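Local atomic coordinates of transcriptional regulator (Bacillus subtilis, PDB entry 1VI0), a protein that represses transcription of genes for fatty acid transport and beta-oxidation, binding DNA as a homodimer until long-chain fatty acyl-CoA compounds inhibit that binding. Residues Y48-N51 / K52-L56; I162-T165 / V166-V170; A17-V20 / I21-G25. All blocks are in the same frame, centred on the assembly; numbering follows the deposited sequence.

Interaction 1. Residues Y48-N51 / K52-L56; sequences YFKN and KEDIL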
loop_
_atom_site.group_PDB
_atom_site.type_symbol
_atom_site.label_atom_id
_atom_site.label_comp_id
_atom_site.label_asym_id
_atom_site.label_seq_id
_atom_site.Cartn_x
_atom_site.Cartn_y
_atom_site.Cartn_z
ATOM N N TYR A 48 -19.660 -8.207 22.938
ATOM C CA TYR A 48 -18.374 -7.501 22.937
ATOM C C TYR A 48 -18.196 -6.520 21.813
ATOM O O TYR A 48 -17.325 -5.606 21.951
ATOM C CB TYR A 48 -17.244 -8.572 22.862
ATOM C CG TYR A 48 -17.187 -9.406 24.134
ATOM C CD1 TYR A 48 -16.655 -8.842 25.284
ATOM C CD2 TYR A 48 -17.599 -10.714 24.171
ATOM C CE1 TYR A 48 -16.558 -9.571 26.458
ATOM C CE2 TYR A 48 -17.511 -11.462 25.335
ATOM C CZ TYR A 48 -16.981 -10.892 26.461
ATOM O OH TYR A 48 -16.886 -11.597 27.656
ATOM N N PHE A 49 -18.869 -6.683 20.684
ATOM C CA PHE A 49 -18.711 -5.843 19.514
ATOM C C PHE A 49 -20.035 -5.277 18.974
ATOM O O PHE A 49 -21.049 -5.985 19.007
ATOM C CB PHE A 49 -18.036 -6.613 18.365
ATOM C CG PHE A 49 -16.703 -7.186 18.782
ATOM C CD1 PHE A 49 -15.575 -6.373 18.796
ATOM C CD2 PHE A 49 -16.627 -8.486 19.251
ATOM C CE1 PHE A 49 -14.354 -6.874 19.206
ATOM C CE2 PHE A 49 -15.397 -8.985 19.663
ATOM C CZ PHE A 49 -14.281 -8.192 19.663
ATOM N N LYS A 50 -19.965 -4.144 18.307
ATOM C CA LYS A 50 -21.112 -3.487 17.714
ATOM C C LYS A 50 -21.651 -4.142 16.463
ATOM O O LYS A 50 -22.875 -4.052 16.176
ATOM C CB LYS A 50 -20.771 -2.039 17.330
ATOM C CG LYS A 50 -20.417 -1.147 18.506
ATOM C CD LYS A 50 -20.403 0.296 18.008
ATOM C CE LYS A 50 -19.847 1.325 18.902
ATOM N NZ LYS A 50 -20.306 1.319 20.291
ATOM N N ASN A 51 -20.759 -4.599 15.597
ATOM C CA ASN A 51 -21.042 -5.193 14.315
ATOM C C ASN A 51 -19.694 -5.699 13.693
ATOM O O ASN A 51 -18.670 -5.579 14.385
ATOM C CB ASN A 51 -21.617 -4.151 13.346
ATOM C CG ASN A 51 -20.859 -2.828 13.436
ATOM O OD1 ASN A 51 -19.625 -2.781 13.596
ATOM N ND2 ASN A 51 -21.613 -1.738 13.432
ATOM N N LYS A 52 -19.793 -6.206 12.498
ATOM C CA LYS A 52 -18.638 -6.754 11.740
ATOM C C LYS A 52 -17.531 -5.722 11.643
ATOM O O LYS A 52 -16.332 -5.954 11.929
ATOM C CB LYS A 52 -19.123 -7.086 10.322
ATOM C CG LYS A 52 -18.245 -7.954 9.491
ATOM C CD LYS A 52 -18.927 -8.410 8.205
ATOM C CE LYS A 52 -18.900 -7.353 7.136
ATOM N NZ LYS A 52 -18.971 -7.950 5.769
ATOM N N GLU A 53 -17.883 -4.525 11.204
ATOM C CA GLU A 53 -16.924 -3.426 11.150
ATOM C C GLU A 53 -16.205 -3.242 12.467
ATOM O O GLU A 53 -14.958 -3.119 12.476
ATOM C CB GLU A 53 -17.622 -2.177 10.635
ATOM C CG GLU A 53 -16.766 -0.960 10.450
ATOM C CD GLU A 53 -17.603 0.234 9.968
ATOM O OE1 GLU A 53 -18.053 0.212 8.812
ATOM O OE2 GLU A 53 -17.733 1.153 10.797
ATOM N N ASP A 54 -16.875 -3.230 13.616
ATOM C CA ASP A 54 -16.273 -3.109 14.925
ATOM C C ASP A 54 -15.265 -4.233 15.232
ATOM O O ASP A 54 -14.197 -3.966 15.795
ATOM C CB ASP A 54 -17.343 -3.055 16.003
ATOM C CG ASP A 54 -16.840 -2.640 17.354
ATOM O OD1 ASP A 54 -15.861 -1.851 17.448
ATOM O OD2 ASP A 54 -17.333 -3.158 18.368
ATOM N N ILE A 55 -15.551 -5.440 14.800
ATOM C CA ILE A 55 -14.638 -6.572 14.938
ATOM C C ILE A 55 -13.367 -6.324 14.086
ATOM O O ILE A 55 -12.270 -6.427 14.672
ATOM C CB ILE A 55 -15.252 -7.899 14.547
ATOM C CG1 ILE A 55 -16.451 -8.247 15.479
ATOM C CG2 ILE A 55 -14.238 -9.034 14.626
ATOM C CD1 ILE A 55 -17.271 -9.405 14.878
ATOM N N LEU A 56 -13.502 -5.868 12.886
ATOM C CA LEU A 56 -12.311 -5.602 12.026
ATOM C C LEU A 56 -11.408 -4.554 12.648
ATOM O O LEU A 56 -10.175 -4.644 12.776
ATOM C CB LEU A 56 -12.745 -5.138 10.664
ATOM C CG LEU A 56 -11.568 -4.929 9.660
ATOM C CD1 LEU A 56 -10.995 -6.282 9.279
ATOM C CD2 LEU A 56 -12.151 -4.223 8.429
#
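Asn51 and Asp54 hold the start of helix 52-75 from two directions, their side chains crossing at about a right angle with the amide and carboxylate planes 86° apart. Asn51 is the N-cap: its OD1 accepts from Asp54 N at 2.8 Å, with the donor nearly in line with the side-chain carbonyl. A chi1 of 43° tucks CG between the backbone N and carbonyl carbon of Asn51 and turns OD1 toward the first turn. Asp54 answers by reaching back beyond the cap, where its OD2 takes the N-H of Lys50 at 2.8 Å, a nearly straight bond (166°) received on the anti side of the carboxylate and slightly out of its plane. The same oxygen lies near the plane of the Phe49 ring, at its edge, with Asp54 OD2 3.7 Å from Phe49 CD1. One face of that ring is covered by Ile55, whose CG1 makes a CH-pi contact 3.9 Å from the ring centroid; the two side chains cross almost perpendicularly. The backbone bond from Ile55 N to Asn51 O, at 3.1 Å, closes the first turn. Two side-chain oxygens thus accept backbone N-H groups on either side of the loop-to-helix junction, while the aromatic contact packs the loop against the helix. The segment links helix 42-48, at the end of the predicted helix-turn-helix, to helix 52-75. Phe49 stacks on Tyr10 and also touches Ile13 and Ile14, and Ile55 rests on Ala17, so helix 9-24 packs against the apolar side of this junction.

Interaction 2. Residues I162-T165 / V166-V170; sequences IDET and VTTWV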
loop_
_atom_site.group_PDB
_atom_site.type_symbol
_atom_site.label_atom_id
_atom_site.label_comp_id
_atom_site.label_asym_id
_atom_site.label_seq_id
_atom_site.Cartn_x
_atom_site.Cartn_y
_atom_site.Cartn_z
ATOM N N ILE A 162 8.548 -1.174 3.798
ATOM C CA ILE A 162 8.278 -2.308 4.625
ATOM C C ILE A 162 7.008 -3.050 4.200
ATOM O O ILE A 162 6.902 -4.243 3.840
ATOM C CB ILE A 162 8.196 -1.940 6.120
ATOM C CG1 ILE A 162 9.551 -1.387 6.632
ATOM C CG2 ILE A 162 7.821 -3.186 6.923
ATOM C CD1 ILE A 162 9.464 -0.810 8.071
ATOM N N ASP A 163 5.941 -2.202 4.038
ATOM C CA ASP A 163 4.641 -2.671 3.708
ATOM C C ASP A 163 4.555 -3.276 2.300
ATOM O O ASP A 163 4.016 -4.422 2.191
ATOM C CB ASP A 163 3.624 -1.500 3.799
ATOM C CG ASP A 163 2.209 -1.972 3.599
ATOM O OD1 ASP A 163 1.753 -2.862 4.396
ATOM O OD2 ASP A 163 1.457 -1.370 2.782
ATOM N N GLU A 164 5.291 -2.701 1.348
ATOM C CA GLU A 164 5.202 -3.276 -0.042
ATOM C C GLU A 164 6.026 -4.578 -0.065
ATOM O O GLU A 164 5.661 -5.481 -0.858
ATOM C CB GLU A 164 5.731 -2.274 -1.054
ATOM C CG GLU A 164 5.803 -2.802 -2.480
ATOM C CD GLU A 164 4.418 -3.143 -3.041
ATOM O OE1 GLU A 164 3.404 -2.674 -2.526
ATOM O OE2 GLU A 164 4.433 -3.951 -4.010
ATOM N N THR A 165 7.076 -4.615 0.735
ATOM C CA THR A 165 7.840 -5.898 0.815
ATOM C C THR A 165 6.953 -7.007 1.317
ATOM O O THR A 165 6.892 -8.139 0.733
ATOM C CB THR A 165 9.149 -5.721 1.608
ATOM O OG1 THR A 165 9.949 -4.702 1.011
ATOM C CG2 THR A 165 9.923 -7.059 1.460
ATOM N N VAL A 166 6.091 -6.740 2.311
ATOM C CA VAL A 166 5.160 -7.715 2.848
ATOM C C VAL A 166 4.117 -8.024 1.774
ATOM O O VAL A 166 3.785 -9.178 1.509
ATOM C CB VAL A 166 4.523 -7.222 4.154
ATOM C CG1 VAL A 166 3.589 -8.350 4.657
ATOM C CG2 VAL A 166 5.594 -7.002 5.240
ATOM N N THR A 167 3.532 -7.028 1.148
ATOM C CA THR A 167 2.503 -7.280 0.098
ATOM C C THR A 167 3.033 -8.141 -1.029
ATOM O O THR A 167 2.371 -9.126 -1.442
ATOM C CB THR A 167 2.027 -5.906 -0.400
ATOM O OG1 THR A 167 1.234 -5.312 0.626
ATOM C CG2 THR A 167 1.160 -6.080 -1.659
ATOM N N THR A 168 4.240 -7.944 -1.476
ATOM C CA THR A 168 4.843 -8.734 -2.553
ATOM C C THR A 168 4.956 -10.173 -2.094
ATOM O O THR A 168 4.505 -11.086 -2.828
ATOM C CB THR A 168 6.145 -8.084 -3.002
ATOM O OG1 THR A 168 5.856 -6.803 -3.640
ATOM C CG2 THR A 168 6.863 -8.968 -4.008
ATOM N N TRP A 169 5.411 -10.405 -0.875
ATOM C CA TRP A 169 5.465 -11.778 -0.309
ATOM C C TRP A 169 4.097 -12.398 -0.141
ATOM O O TRP A 169 3.833 -13.553 -0.578
ATOM C CB TRP A 169 6.190 -11.615 1.004
ATOM C CG TRP A 169 6.127 -12.752 1.927
ATOM C CD1 TRP A 169 6.900 -13.881 1.895
ATOM C CD2 TRP A 169 5.331 -12.866 3.100
ATOM N NE1 TRP A 169 6.638 -14.683 2.944
ATOM C CE2 TRP A 169 5.665 -14.057 3.734
ATOM C CE3 TRP A 169 4.387 -11.973 3.718
ATOM C CZ2 TRP A 169 5.068 -14.482 4.906
ATOM C CZ3 TRP A 169 3.807 -12.408 4.863
ATOM C CH2 TRP A 169 4.137 -13.634 5.481
ATOM N N VAL A 170 3.096 -11.591 0.289
ATOM C CA VAL A 170 1.711 -12.157 0.323
ATOM C C VAL A 170 1.224 -12.503 -1.042
ATOM O O VAL A 170 0.592 -13.594 -1.254
ATOM C CB VAL A 170 0.779 -11.171 1.044
ATOM C CG1 VAL A 170 -0.693 -11.525 0.699
ATOM C CG2 VAL A 170 0.959 -11.142 2.521
HETATM O O HOH W 1 1.780 -2.529 0.134
#
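Ile162 to Val170 is unbroken alpha helix, with Val166 N bonding to Ile162 O at 3.0 Å, Thr167 N to Asp163 O at 2.8 Å, and the next two steps continuing the i to i+4 pattern. On one flank, Val166 lays CG2 3.4 Å from Ile162 O, and both side chains pack on helix 81-97 through Phe93. On the polar flank, Asp163, Glu164 and Thr167 gather round one water. It donates toward Asp163 OD2 at 2.9 Å and Glu164 OE1 at 3.1 Å, although more acceptors lie within its reach than it has protons, and it sits 2.9 Å from Thr167 OG1. Glu164 leaves the backbone with CG opposite its own N (chi1 175°), then folds at chi2 (64°), which swings the carboxylate along the helix toward the next turn. Its OE2 thereby comes to 3.2 Å from Thr168 OG1. That hydroxyl is also 3.1 Å from Glu164 O, and its proton could serve either oxygen. Stronger partners complete the cluster: Arg111 forms a salt bridge with Asp163, Arg111 of the second subunit forms one with Glu164, and Gln107 bonds to both Asp163 and Thr167. These buried carboxylates are therefore matched by arginines, which would be expected to favour their ionised forms. Asp163 touches the bound dodecyl-CoA and belongs to its pocket, whereas neighbouring Glu164 faces the other chain. In this TetR-family regulatory domain, successive residues of helix 151-171 thus serve the ligand pocket and the contact with the second subunit.

Interaction 3. Residues A17-V20 / I21-G25; sequences AVEV and IAENG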
loop_
_atom_site.group_PDB
_atom_site.type_symbol
_atom_site.label_atom_id
_atom_site.label_comp_id
_atom_site.label_asym_id
_atom_site.label_seq_id
_atom_site.Cartn_x
_atom_site.Cartn_y
_atom_site.Cartn_z
ATOM N N ALA A 17 -12.052 -14.266 14.107
ATOM C CA ALA A 17 -12.272 -13.250 13.072
ATOM C C ALA A 17 -11.093 -13.213 12.094
ATOM O O ALA A 17 -11.319 -13.185 10.890
ATOM C CB ALA A 17 -12.461 -11.888 13.680
ATOM N N VAL A 18 -9.866 -13.281 12.629
ATOM C CA VAL A 18 -8.714 -13.268 11.696
ATOM C C VAL A 18 -8.818 -14.372 10.682
ATOM O O VAL A 18 -8.601 -14.211 9.496
ATOM C CB VAL A 18 -7.387 -13.360 12.473
ATOM C CG1 VAL A 18 -6.225 -13.540 11.485
ATOM C CG2 VAL A 18 -7.169 -12.105 13.279
ATOM N N GLU A 19 -9.115 -15.580 11.169
ATOM C CA GLU A 19 -9.236 -16.749 10.336
ATOM C C GLU A 19 -10.313 -16.653 9.289
ATOM O O GLU A 19 -10.090 -16.862 8.096
ATOM C CB GLU A 19 -9.507 -17.960 11.248
ATOM C CG GLU A 19 -9.162 -19.243 10.480
ATOM C CD GLU A 19 -10.348 -20.169 10.405
ATOM O OE1 GLU A 19 -11.427 -19.748 9.899
ATOM O OE2 GLU A 19 -10.195 -21.327 10.855
ATOM N N VAL A 20 -11.536 -16.306 9.733
ATOM C CA VAL A 20 -12.663 -16.220 8.821
ATOM C C VAL A 20 -12.471 -15.142 7.779
ATOM O O VAL A 20 -12.678 -15.377 6.588
ATOM C CB VAL A 20 -13.978 -15.991 9.605
ATOM C CG1 VAL A 20 -15.120 -15.733 8.656
ATOM C CG2 VAL A 20 -14.264 -17.150 10.548
ATOM N N ILE A 21 -12.019 -13.970 8.218
ATOM C CA ILE A 21 -11.787 -12.833 7.299
ATOM C C ILE A 21 -10.670 -13.174 6.313
ATOM O O ILE A 21 -10.771 -12.893 5.104
ATOM C CB ILE A 21 -11.472 -11.572 8.086
ATOM C CG1 ILE A 21 -12.685 -11.021 8.866
ATOM C CG2 ILE A 21 -10.865 -10.487 7.239
ATOM C CD1 ILE A 21 -12.245 -10.192 10.062
ATOM N N ALA A 22 -9.646 -13.908 6.740
ATOM C CA ALA A 22 -8.549 -14.272 5.857
ATOM C C ALA A 22 -9.055 -15.280 4.808
ATOM O O ALA A 22 -8.822 -15.111 3.628
ATOM C CB ALA A 22 -7.416 -14.916 6.659
ATOM N N GLU A 23 -9.774 -16.280 5.293
ATOM C CA GLU A 23 -10.299 -17.353 4.496
ATOM C C GLU A 23 -11.436 -16.949 3.591
ATOM O O GLU A 23 -11.450 -17.375 2.425
ATOM C CB GLU A 23 -10.719 -18.540 5.395
ATOM C CG GLU A 23 -9.501 -19.232 6.005
ATOM C CD GLU A 23 -9.845 -20.147 7.159
ATOM O OE1 GLU A 23 -8.873 -20.623 7.812
ATOM O OE2 GLU A 23 -11.029 -20.412 7.448
ATOM N N ASN A 24 -12.326 -16.065 4.033
ATOM C CA ASN A 24 -13.473 -15.698 3.204
ATOM C C ASN A 24 -13.476 -14.332 2.583
ATOM O O ASN A 24 -14.253 -14.120 1.614
ATOM C CB ASN A 24 -14.749 -15.830 4.106
ATOM C CG ASN A 24 -14.985 -17.304 4.446
ATOM O OD1 ASN A 24 -15.641 -17.989 3.664
ATOM N ND2 ASN A 24 -14.418 -17.803 5.525
ATOM N N GLY A 25 -12.647 -13.395 2.997
ATOM C CA GLY A 25 -12.685 -12.002 2.518
ATOM C C GLY A 25 -13.632 -11.274 3.525
ATOM O O GLY A 25 -14.571 -11.914 4.005
#
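Ala17 and Ile21 lie one turn apart near the C-terminal end of helix 9-24, the first helix of the TetR-type DNA-binding domain. Their contact is apolar: Ile21 CD1 approaches Ala17 CB at 4.0 Å, and with CG1 turned opposite its carbonyl carbon (chi1 -70°) the Ile21 chain runs back past Ala17 O. Ala17, Val18 and Ile21 all pack on Leu59 of helix 52-75. Charge dominates another side, where the Glu19 and Glu23 side chains cross at a slant, their carboxylate planes 36° apart. Glu19 OE1 is modelled 2.6 Å from Glu23 OE2, a doubtful approach for like charges; a shared proton or imprecise placement of these side chains might account for it. Backbone bonds run regularly from Ile21 N to Ala17 O (2.9 Å) and onward to the end of the helix. There Gly25, with positive phi, turns the chain out of the helix, although its N still bonds to Ile21 O at 2.9 Å. Asn24 secures this last turn twice over: its own N reaches Val20 O at 2.7 Å, and its side-chain ND2 donates to the same oxygen at 3.2 Å, the acceptor lying in the Asn24 amide plane.

In the fold
Interactions 1 and 3 belong to the DNA-binding domain and touch directly: Ile55 CG2 packs on Ala17 CB at 3.5 Å, and Leu56 meets Ile21 nearby, joining helix 52-75 to helix 9-24. Both are partly buried, with an apolar side toward the domain interior and polar groups at more exposed positions; one covers the start of a helix, the other the end. Interaction 2 is a buried mid-helix contact in the ligand-binding domain, its centre about 27 Å from that of interaction 1 and 19 Å from that of interaction 3. There the polar groups are inside, met by water, arginines and the second subunit.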